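Local coordinates for protein AT5g51070/K3K7_27 (Arabidopsis thaliana, PDB 5GKM) that is a Clp-family chaperone, probably an ATP-hydrolysing partner of the Clp protease, represented here by its all-helical N-terminal domain, at residues 36-41 against 100-105; 19-24 against 93-98; 126-129 against 134-137. One frame throughout, in Å; residues are numbered along the deposited sequence. Where two conformers were deposited one is given.

Interaction 1: 36-41 against 100-105; sequences QHLLLG and KRVFEA
L38 meets V102 and F103 without any polar bond between them; the shortest backbone hydrogen bond within the two segments, A105 N to R101 O at 2.9 Å, belongs to helix 97-112 itself. Backbone bonds such as this one are made inside each helix, and the residues that meet between 36-41 and 100-105 are apolar. L38 sends its side chain toward helix 97-112, its CG anti to the backbone N (chi1 -180°), and ends in a fork whose two methyls both reach the F103 ring. L38 CD2 alone of the two also meets V102 CG1, tip to tip at 3.7 Å, and it lies 4.0 Å from F103 CE1. The other methyl, L38 CD1, touches the same ring atom, F103 CE1, at 4.0 Å. This pairing lies near the centre of the Clp R domain, an all-helical N-terminal domain in which helix 35-45 is surrounded by other helices. At 9.4 Å from L38 CA to V102 CA, a leucine is long enough to reach the valine methyl, while the short, beta-branched valine offers that methyl close to its own helix. F103 begins from a different direction: its CG is anti to the carbonyl carbon (chi1 -70°), and the length of the phenyl group brings CE1 back to the leucine, which it meets obliquely. Further round, the F103 ring packs edge-to-face with F95, and L38 also touches I123 of helix 120-130.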
ATOM      1  N   GLN A  36      -3.111   4.973  -2.736  1.00 13.45           N
ATOM      2  CA  GLN A  36      -2.456   4.616  -3.985  1.00 13.33           C
ATOM      3  C   GLN A  36      -0.912   4.606  -3.851  1.00 12.76           C
ATOM      4  O   GLN A  36      -0.247   3.914  -4.520  1.00 13.35           O
ATOM      5  CB  GLN A  36      -2.919   5.483  -5.167  1.00 15.11           C
ATOM      6  CG  GLN A  36      -2.450   6.926  -5.133  1.00 16.58           C
ATOM      7  CD  GLN A  36      -3.361   7.844  -4.358  1.00 16.05           C
ATOM      8  OE1 GLN A  36      -4.133   7.430  -3.544  1.00 15.18           O
ATOM      9  NE2 GLN A  36      -3.257   9.110  -4.659  1.00 15.98           N
ATOM     10  N   HIS A  37      -0.402   5.465  -2.996  1.00 13.01           N
ATOM     11  CA  HIS A  37       1.000   5.471  -2.704  1.00 13.31           C
ATOM     12  C   HIS A  37       1.461   4.267  -1.929  1.00 11.98           C
ATOM     13  O   HIS A  37       2.518   3.770  -2.117  1.00 12.07           O
ATOM     14  CB  HIS A  37       1.435   6.773  -2.054  1.00 14.40           C
ATOM     15  CG  HIS A  37       0.878   7.978  -2.733  1.00 14.24           C
ATOM     16  ND1 HIS A  37       0.135   8.902  -2.102  1.00 15.89           N
ATOM     17  CD2 HIS A  37       0.963   8.379  -4.051  1.00 15.87           C
ATOM     18  CE1 HIS A  37      -0.233   9.831  -2.974  1.00 15.76           C
ATOM     19  NE2 HIS A  37       0.285   9.517  -4.166  1.00 15.93           N
ATOM     20  N   LEU A  38       0.620   3.858  -1.003  1.00 11.94           N
ATOM     21  CA  LEU A  38       0.879   2.632  -0.278  1.00 11.77           C
ATOM     22  C   LEU A  38       0.916   1.432  -1.253  1.00 10.85           C
ATOM     23  O   LEU A  38       1.700   0.570  -1.118  1.00 11.21           O
ATOM     24  CB  LEU A  38      -0.193   2.426   0.786  1.00 12.17           C
ATOM     25  CG  LEU A  38      -0.000   1.167   1.609  1.00 11.79           C
ATOM     26  CD1 LEU A  38       1.354   1.116   2.320  1.00 14.20           C
ATOM     27  CD2 LEU A  38      -1.138   1.017   2.591  1.00 12.65           C
ATOM     28  N   LEU A  39       0.041   1.477  -2.225  1.00 11.58           N
ATOM     29  CA  LEU A  39       0.041   0.423  -3.212  1.00 11.57           C
ATOM     30  C   LEU A  39       1.372   0.402  -3.938  1.00 10.87           C
ATOM     31  O   LEU A  39       1.921  -0.618  -4.128  1.00 11.48           O
ATOM     32  CB  LEU A  39      -1.114   0.603  -4.204  1.00 11.44           C
ATOM     33  CG  LEU A  39      -1.141  -0.368  -5.370  1.00 12.76           C
ATOM     34  CD1 LEU A  39      -1.297  -1.811  -4.921  1.00 12.10           C
ATOM     35  CD2 LEU A  39      -2.270   0.021  -6.297  1.00 13.35           C
ATOM     36  N   LEU A  40       1.869   1.576  -4.272  1.00 11.35           N
ATOM     37  CA  LEU A  40       3.164   1.648  -4.906  1.00 12.45           C
ATOM     38  C   LEU A  40       4.292   1.089  -4.027  1.00 11.86           C
ATOM     39  O   LEU A  40       5.104   0.397  -4.483  1.00 11.08           O
ATOM     40  CB  LEU A  40       3.503   3.063  -5.360  1.00 12.97           C
ATOM     41  CG  LEU A  40       2.622   3.681  -6.434  1.00 13.62           C
ATOM     42  CD1 LEU A  40       3.063   5.099  -6.781  1.00 15.02           C
ATOM     43  CD2 LEU A  40       2.632   2.852  -7.700  1.00 14.75           C
ATOM     44  N   GLY A  41       4.260   1.405  -2.746  1.00 10.97           N
ATOM     45  CA  GLY A  41       5.252   0.883  -1.857  1.00 10.77           C
ATOM     46  C   GLY A  41       5.256  -0.629  -1.740  1.00 10.75           C
ATOM     47  O   GLY A  41       6.254  -1.234  -1.664  1.00 11.02           O
ATOM     48  N   LYS A 100      -4.045   5.311   7.253  1.00 12.19           N
ATOM     49  CA  LYS A 100      -4.014   4.859   8.615  1.00 13.76           C
ATOM     50  C   LYS A 100      -5.081   3.784   8.879  1.00 13.91           C
ATOM     51  O   LYS A 100      -4.914   2.919   9.679  1.00 15.29           O
ATOM     52  CB  LYS A 100      -4.174   6.025   9.590  1.00 15.66           C
ATOM     53  CG  LYS A 100      -2.981   6.974   9.603  1.00 16.64           C
ATOM     54  CD  LYS A 100      -3.247   8.148  10.549  1.00 20.81           C
ATOM     55  CE  LYS A 100      -2.169   9.199  10.631  1.00 27.63           C
ATOM     56  NZ  LYS A 100      -0.917   8.650  11.199  1.00 31.89           N
ATOM     57  N   ARG A 101      -6.189   3.945   8.226  1.00 13.46           N
ATOM     58  CA  ARG A 101      -7.263   3.000   8.347  1.00 15.07           C
ATOM     59  C   ARG A 101      -6.786   1.653   7.828  1.00 13.36           C
ATOM     60  O   ARG A 101      -7.035   0.665   8.402  1.00 14.15           O
ATOM     61  CB  ARG A 101      -8.473   3.484   7.592  1.00 17.34           C
ATOM     62  CG  ARG A 101      -9.620   2.531   7.622  1.00 23.27           C
ATOM     63  CD  ARG A 101     -10.941   3.137   7.189  1.00 29.62           C
ATOM     64  NE  ARG A 101     -11.892   2.050   6.898  1.00 37.12           N
ATOM     65  CZ  ARG A 101     -13.028   2.143   6.215  1.00 42.10           C
ATOM     66  NH1 ARG A 101     -13.455   3.286   5.749  1.00 52.37           N
ATOM     67  NH2 ARG A 101     -13.752   1.070   5.994  1.00 46.18           N
ATOM     68  N   VAL A 102      -6.068   1.684   6.720  1.00 12.96           N
ATOM     69  CA  VAL A 102      -5.556   0.457   6.177  1.00 11.83           C
ATOM     70  C   VAL A 102      -4.591  -0.245   7.133  1.00 12.28           C
ATOM     71  O   VAL A 102      -4.610  -1.431   7.277  1.00 13.08           O
ATOM     72  CB  VAL A 102      -4.898   0.719   4.794  1.00 12.29           C
ATOM     73  CG1 VAL A 102      -4.030  -0.443   4.343  1.00 12.88           C
ATOM     74  CG2 VAL A 102      -5.971   1.027   3.777  1.00 14.46           C
ATOM     75  N   PHE A 103      -3.730   0.527   7.748  1.00 12.38           N
ATOM     76  CA  PHE A 103      -2.764  -0.040   8.623  1.00 13.06           C
ATOM     77  C   PHE A 103      -3.497  -0.693   9.794  1.00 13.41           C
ATOM     78  O   PHE A 103      -3.114  -1.690  10.249  1.00 13.17           O
ATOM     79  CB  PHE A 103      -1.795   1.014   9.200  1.00 13.87           C
ATOM     80  CG  PHE A 103      -0.825   1.589   8.216  1.00 13.23           C
ATOM     81  CD1 PHE A 103      -0.448   0.907   7.131  1.00 12.23           C
ATOM     82  CD2 PHE A 103      -0.284   2.814   8.420  1.00 14.20           C
ATOM     83  CE1 PHE A 103       0.429   1.425   6.216  1.00 14.41           C
ATOM     84  CE2 PHE A 103       0.612   3.342   7.519  1.00 13.78           C
ATOM     85  CZ  PHE A 103       0.974   2.627   6.420  1.00 13.15           C
ATOM     86  N   GLU A 104      -4.530  -0.018  10.292  1.00 13.02           N
ATOM     87  CA  GLU A 104      -5.296  -0.571  11.419  1.00 14.42           C
ATOM     88  C   GLU A 104      -5.985  -1.854  10.996  1.00 12.87           C
ATOM     89  O   GLU A 104      -5.985  -2.782  11.713  1.00 14.08           O
ATOM     90  CB  GLU A 104      -6.299   0.422  12.055  1.00 17.97           C
ATOM     91  CG  GLU A 104      -7.224  -0.197  13.116  1.00 22.26           C
ATOM     92  CD  GLU A 104      -6.532  -0.781  14.365  1.00 26.53           C
ATOM     93  OE1 GLU A 104      -5.392  -0.461  14.641  1.00 30.41           O
ATOM     94  OE2 GLU A 104      -7.168  -1.565  15.099  1.00 35.25           O
ATOM     95  N   ALA A 105      -6.496  -1.868   9.787  1.00 12.66           N
ATOM     96  CA  ALA A 105      -7.114  -3.096   9.294  1.00 13.20           C
ATOM     97  C   ALA A 105      -6.109  -4.240   9.210  1.00 13.11           C
ATOM     98  O   ALA A 105      -6.422  -5.334   9.449  1.00 13.04           O
ATOM     99  CB  ALA A 105      -7.765  -2.898   7.942  1.00 13.42           C
TER

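Interaction 2: 19-24 against 93-98; sequences IFSQKE and MPFSIS
Q22, on helix 12-27, reaches across to M93 and F95 in the extended segment that leads to the N-cap residue S96 and so into helix 97-112 of the Clp R domain. Hydrogen bonding comes from the glutamine amide. Q22 NE2 donates to M93 O over 2.9 Å, with an N-H...O angle of 150°, and the acceptor lies almost in the amide plane. M93 has two conformers, and its contacts are described for one of them. A weak second bond from Q22 NE2 to T91 O may help to fix how the amide is turned. Glutamine suits this place because CG, anti to the carbonyl carbon, starts an extended chain long enough to carry a donor from the helix to a main-chain carbonyl. Further along the segment, S96 OG bonds to T99 OG1 in the first turn of the helix that follows.

Van der Waals contact is shared by M93 and F95. M93 CB lies 4.1 Å from Q22 NE2. The F95 side chain crosses that of Q22 at about a right angle, yet the amide and ring planes are only 19° apart. Q22 NE2 approaches F95 CZ obliquely at 3.7 Å, and Q22 CG is 4.1 Å from F95 CE1. Over one face of the F95 ring, offset toward its rim, this conformer of M93 places its carbonyl O 4.2 Å above the plane.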
ATOM      1  N   ILE A  19       7.991   2.585   4.214  1.00 12.25           N
ATOM      2  CA  ILE A  19       8.987   3.590   3.865  1.00 13.06           C
ATOM      3  C   ILE A  19       8.972   3.872   2.354  1.00 12.13           C
ATOM      4  O   ILE A  19       9.100   4.985   1.931  1.00 14.00           O
ATOM      5  CB  ILE A  19      10.376   3.124   4.328  1.00 15.10           C
ATOM      6  CG1 ILE A  19      10.431   3.167   5.841  1.00 15.11           C
ATOM      7  CG2 ILE A  19      11.471   3.970   3.738  1.00 17.66           C
ATOM      8  CD1 ILE A  19      11.562   2.398   6.456  1.00 17.17           C
ATOM      9  N   PHE A  20       8.849   2.831   1.553  1.00 11.95           N
ATOM     10  CA  PHE A  20       8.818   3.019   0.117  1.00 12.18           C
ATOM     11  C   PHE A  20       7.593   3.810  -0.240  1.00 12.84           C
ATOM     12  O   PHE A  20       7.603   4.480  -1.172  1.00 13.50           O
ATOM     13  CB  PHE A  20       8.880   1.724  -0.697  1.00 11.80           C
ATOM     14  CG  PHE A  20      10.172   0.978  -0.585  1.00 12.08           C
ATOM     15  CD1 PHE A  20      11.293   1.566  -0.093  1.00 12.42           C
ATOM     16  CD2 PHE A  20      10.266  -0.307  -1.029  1.00 13.26           C
ATOM     17  CE1 PHE A  20      12.472   0.861   0.011  1.00 12.56           C
ATOM     18  CE2 PHE A  20      11.440  -1.011  -0.965  1.00 13.13           C
ATOM     19  CZ  PHE A  20      12.547  -0.433  -0.426  1.00 13.34           C
ATOM     20  N   SER A  21       6.524   3.586   0.518  1.00 11.88           N
ATOM     21  CA  SER A  21       5.278   4.429   0.149  0.80 11.55           C
ATOM     22  C   SER A  21       5.420   6.024   0.241  1.00 12.39           C
ATOM     23  O   SER A  21       4.993   6.737  -0.552  1.00 12.01           O
ATOM     24  CB  SER A  21       4.047   3.963   0.944  0.80 10.70           C
ATOM     25  OG  SER A  21       4.054   4.384   2.315  0.80 10.70           O
ATOM     26  N   GLN A  22       6.253   6.302   1.236  1.00 12.13           N
ATOM     27  CA  GLN A  22       6.702   7.662   1.493  1.00 13.84           C
ATOM     28  C   GLN A  22       7.587   8.172   0.362  1.00 13.76           C
ATOM     29  O   GLN A  22       7.364   9.211  -0.134  1.00 14.14           O
ATOM     30  CB  GLN A  22       7.404   7.786   2.814  1.00 13.03           C
ATOM     31  CG  GLN A  22       6.515   7.507   4.018  1.00 13.24           C
ATOM     32  CD  GLN A  22       7.291   7.441   5.308  1.00 13.86           C
ATOM     33  OE1 GLN A  22       8.204   6.711   5.445  1.00 16.52           O
ATOM     34  NE2 GLN A  22       6.918   8.250   6.225  1.00 15.46           N
ATOM     35  N   LYS A  23       8.523   7.345  -0.045  1.00 12.36           N
ATOM     36  CA  LYS A  23       9.337   7.709  -1.180  1.00 14.69           C
ATOM     37  C   LYS A  23       8.546   7.860  -2.449  1.00 14.31           C
ATOM     38  O   LYS A  23       8.786   8.740  -3.197  1.00 15.48           O
ATOM     39  CB  LYS A  23      10.400   6.684  -1.451  1.00 16.88           C
ATOM     40  CG  LYS A  23      11.303   6.440  -0.302  1.00 18.38           C
ATOM     41  CD  LYS A  23      12.174   7.622   0.042  1.00 21.61           C
ATOM     42  CE  LYS A  23      12.875   8.271  -1.147  1.00 23.76           C
ATOM     43  NZ  LYS A  23      13.654   7.348  -1.993  1.00 24.37           N
ATOM     44  N   GLU A  24       7.624   6.950  -2.697  1.00 13.23           N
ATOM     45  CA  GLU A  24       6.824   7.020  -3.891  1.00 12.75           C
ATOM     46  C   GLU A  24       5.945   8.256  -3.954  1.00 13.01           C
ATOM     47  O   GLU A  24       5.785   8.837  -4.972  1.00 14.71           O
ATOM     48  CB  GLU A  24       5.979   5.775  -4.087  1.00 13.55           C
ATOM     49  CG  GLU A  24       6.807   4.527  -4.307  1.00 14.37           C
ATOM     50  CD  GLU A  24       7.546   4.480  -5.633  1.00 16.91           C
ATOM     51  OE1 GLU A  24       7.026   4.848  -6.637  1.00 16.83           O
ATOM     52  OE2 GLU A  24       8.664   4.042  -5.630  1.00 23.37           O
ATOM     53  N   MET A  93       7.388  11.949   6.171  1.00 16.60           N
ATOM     54  CA  MET A  93       6.011  12.194   5.506  0.80 17.05           C
ATOM     55  C   MET A  93       4.758  11.327   6.165  1.00 15.48           C
ATOM     56  O   MET A  93       4.960  10.344   6.681  1.00 14.87           O
ATOM     57  CB  MET A  93       6.040  11.662   4.096  0.80 16.35           C
ATOM     58  CG  MET A  93       4.832  12.155   3.294  0.80 17.65           C
ATOM     59  SD  MET A  93       4.786  11.464   1.636  0.80 18.72           S
ATOM     60  CE  MET A  93       6.193  12.346   1.039  0.80 16.61           C
ATOM     61  N   PRO A  94       3.801  12.188   6.530  1.00 14.47           N
ATOM     62  CA  PRO A  94       2.652  11.669   7.227  1.00 15.24           C
ATOM     63  C   PRO A  94       1.787  10.832   6.316  1.00 14.10           C
ATOM     64  O   PRO A  94       1.875  10.898   5.152  1.00 13.81           O
ATOM     65  CB  PRO A  94       1.889  12.923   7.653  1.00 15.16           C
ATOM     66  CG  PRO A  94       2.229  13.923   6.618  1.00 16.91           C
ATOM     67  CD  PRO A  94       3.656  13.646   6.312  1.00 16.00           C
ATOM     68  N   PHE A  95       0.941  10.055   6.975  1.00 13.96           N
ATOM     69  CA  PHE A  95       0.010   9.159   6.320  1.00 13.63           C
ATOM     70  C   PHE A  95      -1.400   9.702   6.399  1.00 13.58           C
ATOM     71  O   PHE A  95      -1.779  10.231   7.374  1.00 14.41           O
ATOM     72  CB  PHE A  95       0.053   7.788   6.981  1.00 13.74           C
ATOM     73  CG  PHE A  95       1.420   7.179   6.952  1.00 14.17           C
ATOM     74  CD1 PHE A  95       1.879   6.638   5.826  1.00 14.00           C
ATOM     75  CD2 PHE A  95       2.227   7.191   8.037  1.00 16.97           C
ATOM     76  CE1 PHE A  95       3.111   6.130   5.758  1.00 15.48           C
ATOM     77  CE2 PHE A  95       3.475   6.651   7.987  1.00 16.83           C
ATOM     78  CZ  PHE A  95       3.922   6.136   6.835  1.00 15.64           C
ATOM     79  N   SER A  96      -2.157   9.521   5.339  1.00 13.40           N
ATOM     80  CA  SER A  96      -3.516   9.992   5.308  1.00 14.63           C
ATOM     81  C   SER A  96      -4.432   9.181   6.217  1.00 13.88           C
ATOM     82  O   SER A  96      -4.097   8.166   6.631  1.00 13.55           O
ATOM     83  CB  SER A  96      -4.056   9.967   3.906  1.00 13.88           C
ATOM     84  OG  SER A  96      -4.332   8.705   3.496  1.00 14.73           O
ATOM     85  N   ILE A  97      -5.615   9.723   6.498  1.00 14.06           N
ATOM     86  CA  ILE A  97      -6.566   9.017   7.316  1.00 15.18           C
ATOM     87  C   ILE A  97      -6.869   7.705   6.641  1.00 14.69           C
ATOM     88  O   ILE A  97      -6.911   6.733   7.272  1.00 15.18           O
ATOM     89  CB  ILE A  97      -7.859   9.831   7.403  1.00 16.31           C
ATOM     90  CG1 ILE A  97      -7.605  11.011   8.305  1.00 19.46           C
ATOM     91  CG2 ILE A  97      -9.021   9.026   7.949  1.00 18.25           C
ATOM     92  CD1 ILE A  97      -8.606  12.135   8.103  1.00 22.21           C
ATOM     93  N   SER A  98      -7.089   7.762   5.347  1.00 15.24           N
ATOM     94  CA  SER A  98      -7.363   6.356   4.649  0.70 14.48           C
ATOM     95  C   SER A  98      -6.177   5.268   4.841  1.00 14.66           C
ATOM     96  O   SER A  98      -6.404   4.156   5.061  1.00 14.64           O
ATOM     97  CB  SER A  98      -7.649   6.643   3.167  0.70 16.20           C
ATOM     98  OG  SER A  98      -6.632   7.456   2.556  0.70 16.92           O
TER

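Interaction 3: 126-129 against 134-137; sequences GLFT and SAGR
A135 points its single methyl from helix 134-142 toward helix 120-130, where L127 and F128 receive it in different ways. Neither of these starts out aimed at the other helix, but both come nearer at their ends. In L127, CG is anti to the backbone N (chi1 178°), which brings the branch point to 3.9 Å from A135 CB, with L127 CD1 next at 4.0 Å. F128 turns its rim to the methyl: F128 CE1 lies 4.2 Å from A135 CB, which sits close to the plane of the ring. The short distance of 6.9 Å between F128 CA and A135 CA suits a small residue, whose CB already contacts both L127 and F128.

The two helices form a helix-loop-helix unit with a short connection. D131, in that connection, accepts a hydrogen bond from A135 N through OD2, while D132 OD1 pairs with S134 OG. Away from the alanine, L127 touches L42 of helix 35-45, and F128 packs on M146 and L149 of helix 146-158. With no hydrogen bond or charge pair between 126-129 and 134-137, their fit depends on shape and on the burial of hydrocarbon, and the hydrogen bonds of D131 and D132 in the connection act beside it.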
ATOM      1  N   GLY A 126      -5.780  -5.328   3.800  1.00 11.97           N
ATOM      2  CA  GLY A 126      -6.399  -4.112   4.274  1.00 13.93           C
ATOM      3  C   GLY A 126      -6.643  -3.127   3.163  1.00 13.41           C
ATOM      4  O   GLY A 126      -7.659  -2.558   3.075  1.00 13.31           O
ATOM      5  N   LEU A 127      -5.647  -2.978   2.311  1.00 11.28           N
ATOM      6  CA  LEU A 127      -5.710  -2.004   1.291  1.00 12.66           C
ATOM      7  C   LEU A 127      -6.858  -2.290   0.362  1.00 14.65           C
ATOM      8  O   LEU A 127      -7.511  -1.406  -0.114  1.00 14.75           O
ATOM      9  CB  LEU A 127      -4.388  -1.978   0.543  1.00 12.36           C
ATOM     10  CG  LEU A 127      -4.174  -1.050  -0.637  1.00 14.10           C
ATOM     11  CD1 LEU A 127      -4.378   0.373  -0.168  1.00 13.68           C
ATOM     12  CD2 LEU A 127      -2.785  -1.203  -1.231  1.00 14.25           C
ATOM     13  N   PHE A 128      -7.075  -3.563   0.126  1.00 13.18           N
ATOM     14  CA  PHE A 128      -8.032  -3.983  -0.864  1.00 14.44           C
ATOM     15  C   PHE A 128      -9.412  -4.218  -0.271  1.00 15.67           C
ATOM     16  O   PHE A 128     -10.241  -4.730  -0.948  1.00 18.91           O
ATOM     17  CB  PHE A 128      -7.559  -5.260  -1.580  1.00 14.83           C
ATOM     18  CG  PHE A 128      -6.243  -5.102  -2.298  1.00 14.66           C
ATOM     19  CD1 PHE A 128      -5.895  -3.883  -2.800  1.00 15.03           C
ATOM     20  CD2 PHE A 128      -5.363  -6.160  -2.475  1.00 15.68           C
ATOM     21  CE1 PHE A 128      -4.710  -3.697  -3.433  1.00 16.82           C
ATOM     22  CE2 PHE A 128      -4.149  -5.979  -3.117  1.00 16.03           C
ATOM     23  CZ  PHE A 128      -3.834  -4.741  -3.567  1.00 16.74           C
ATOM     24  N   THR A 129      -9.573  -3.948   1.015  1.00 14.03           N
ATOM     25  CA  THR A 129     -10.870  -4.053   1.659  1.00 14.41           C
ATOM     26  C   THR A 129     -11.388  -2.819   2.355  1.00 16.25           C
ATOM     27  O   THR A 129     -12.556  -2.705   2.513  1.00 18.25           O
ATOM     28  CB  THR A 129     -10.950  -5.218   2.627  1.00 14.72           C
ATOM     29  OG1 THR A 129      -9.954  -5.096   3.615  1.00 14.92           O
ATOM     30  CG2 THR A 129     -10.773  -6.544   1.926  1.00 14.73           C
ATOM     31  N   SER A 134      -9.109   4.349  -3.968  1.00 17.15           N
ATOM     32  CA  SER A 134      -7.914   4.694  -4.711  1.00 18.57           C
ATOM     33  C   SER A 134      -7.163   3.505  -5.250  1.00 18.21           C
ATOM     34  O   SER A 134      -6.807   3.516  -6.365  1.00 18.76           O
ATOM     35  CB  SER A 134      -6.993   5.578  -3.875  1.00 18.09           C
ATOM     36  OG  SER A 134      -7.689   6.708  -3.457  1.00 20.73           O
ATOM     37  N   ALA A 135      -6.984   2.481  -4.459  1.00 18.17           N
ATOM     38  CA  ALA A 135      -6.245   1.321  -4.968  1.00 17.97           C
ATOM     39  C   ALA A 135      -6.913   0.661  -6.153  1.00 19.24           C
ATOM     40  O   ALA A 135      -6.278   0.284  -7.076  1.00 18.47           O
ATOM     41  CB  ALA A 135      -6.013   0.294  -3.860  1.00 18.51           C
ATOM     42  N   GLY A 136      -8.215   0.564  -6.066  1.00 17.78           N
ATOM     43  CA  GLY A 136      -8.993   0.019  -7.125  1.00 18.58           C
ATOM     44  C   GLY A 136      -8.852   0.768  -8.410  1.00 18.18           C
ATOM     45  O   GLY A 136      -8.856   0.149  -9.419  1.00 20.32           O
ATOM     46  N   ARG A 137      -8.751   2.072  -8.350  1.00 17.61           N
ATOM     47  CA  ARG A 137      -8.615   2.807  -9.584  1.00 19.42           C
ATOM     48  C   ARG A 137      -7.341   2.458 -10.317  1.00 18.50           C
ATOM     49  O   ARG A 137      -7.329   2.355 -11.494  1.00 18.92           O
ATOM     50  CB  ARG A 137      -8.657   4.289  -9.322  1.00 20.53           C
ATOM     51  CG  ARG A 137      -9.941   4.760  -8.684  1.00 25.33           C
ATOM     52  CD  ARG A 137      -9.863   6.209  -8.284  1.00 26.98           C
ATOM     53  NE  ARG A 137      -9.973   7.074  -9.421  1.00 29.90           N
ATOM     54  CZ  ARG A 137      -9.860   8.393  -9.357  1.00 33.14           C
ATOM     55  NH1 ARG A 137      -9.641   8.980  -8.202  1.00 35.85           N
ATOM     56  NH2 ARG A 137      -9.977   9.139 -10.436  1.00 32.43           N
TER

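From the N terminus, helix 12-27 comes first and helix 35-45 follows it. Interaction 2 joins the first of these to the segment entering helix 97-112, and interaction 1 joins the second to that helix itself. Each closes a long loop that includes helix 59-71, and because their segments alternate along the chain the two loops cross. They touch where L40 CB lies 3.8 Å from E24 CG. Interaction 3 comes after both in series, closing the short loop between consecutive helices 120-130 and 134-142. It touches interaction 1, with V102 CG1 3.6 Å from L127 N, but not interaction 2, whose nearest atoms are about 6 Å away. Interaction 1 therefore lies between the others.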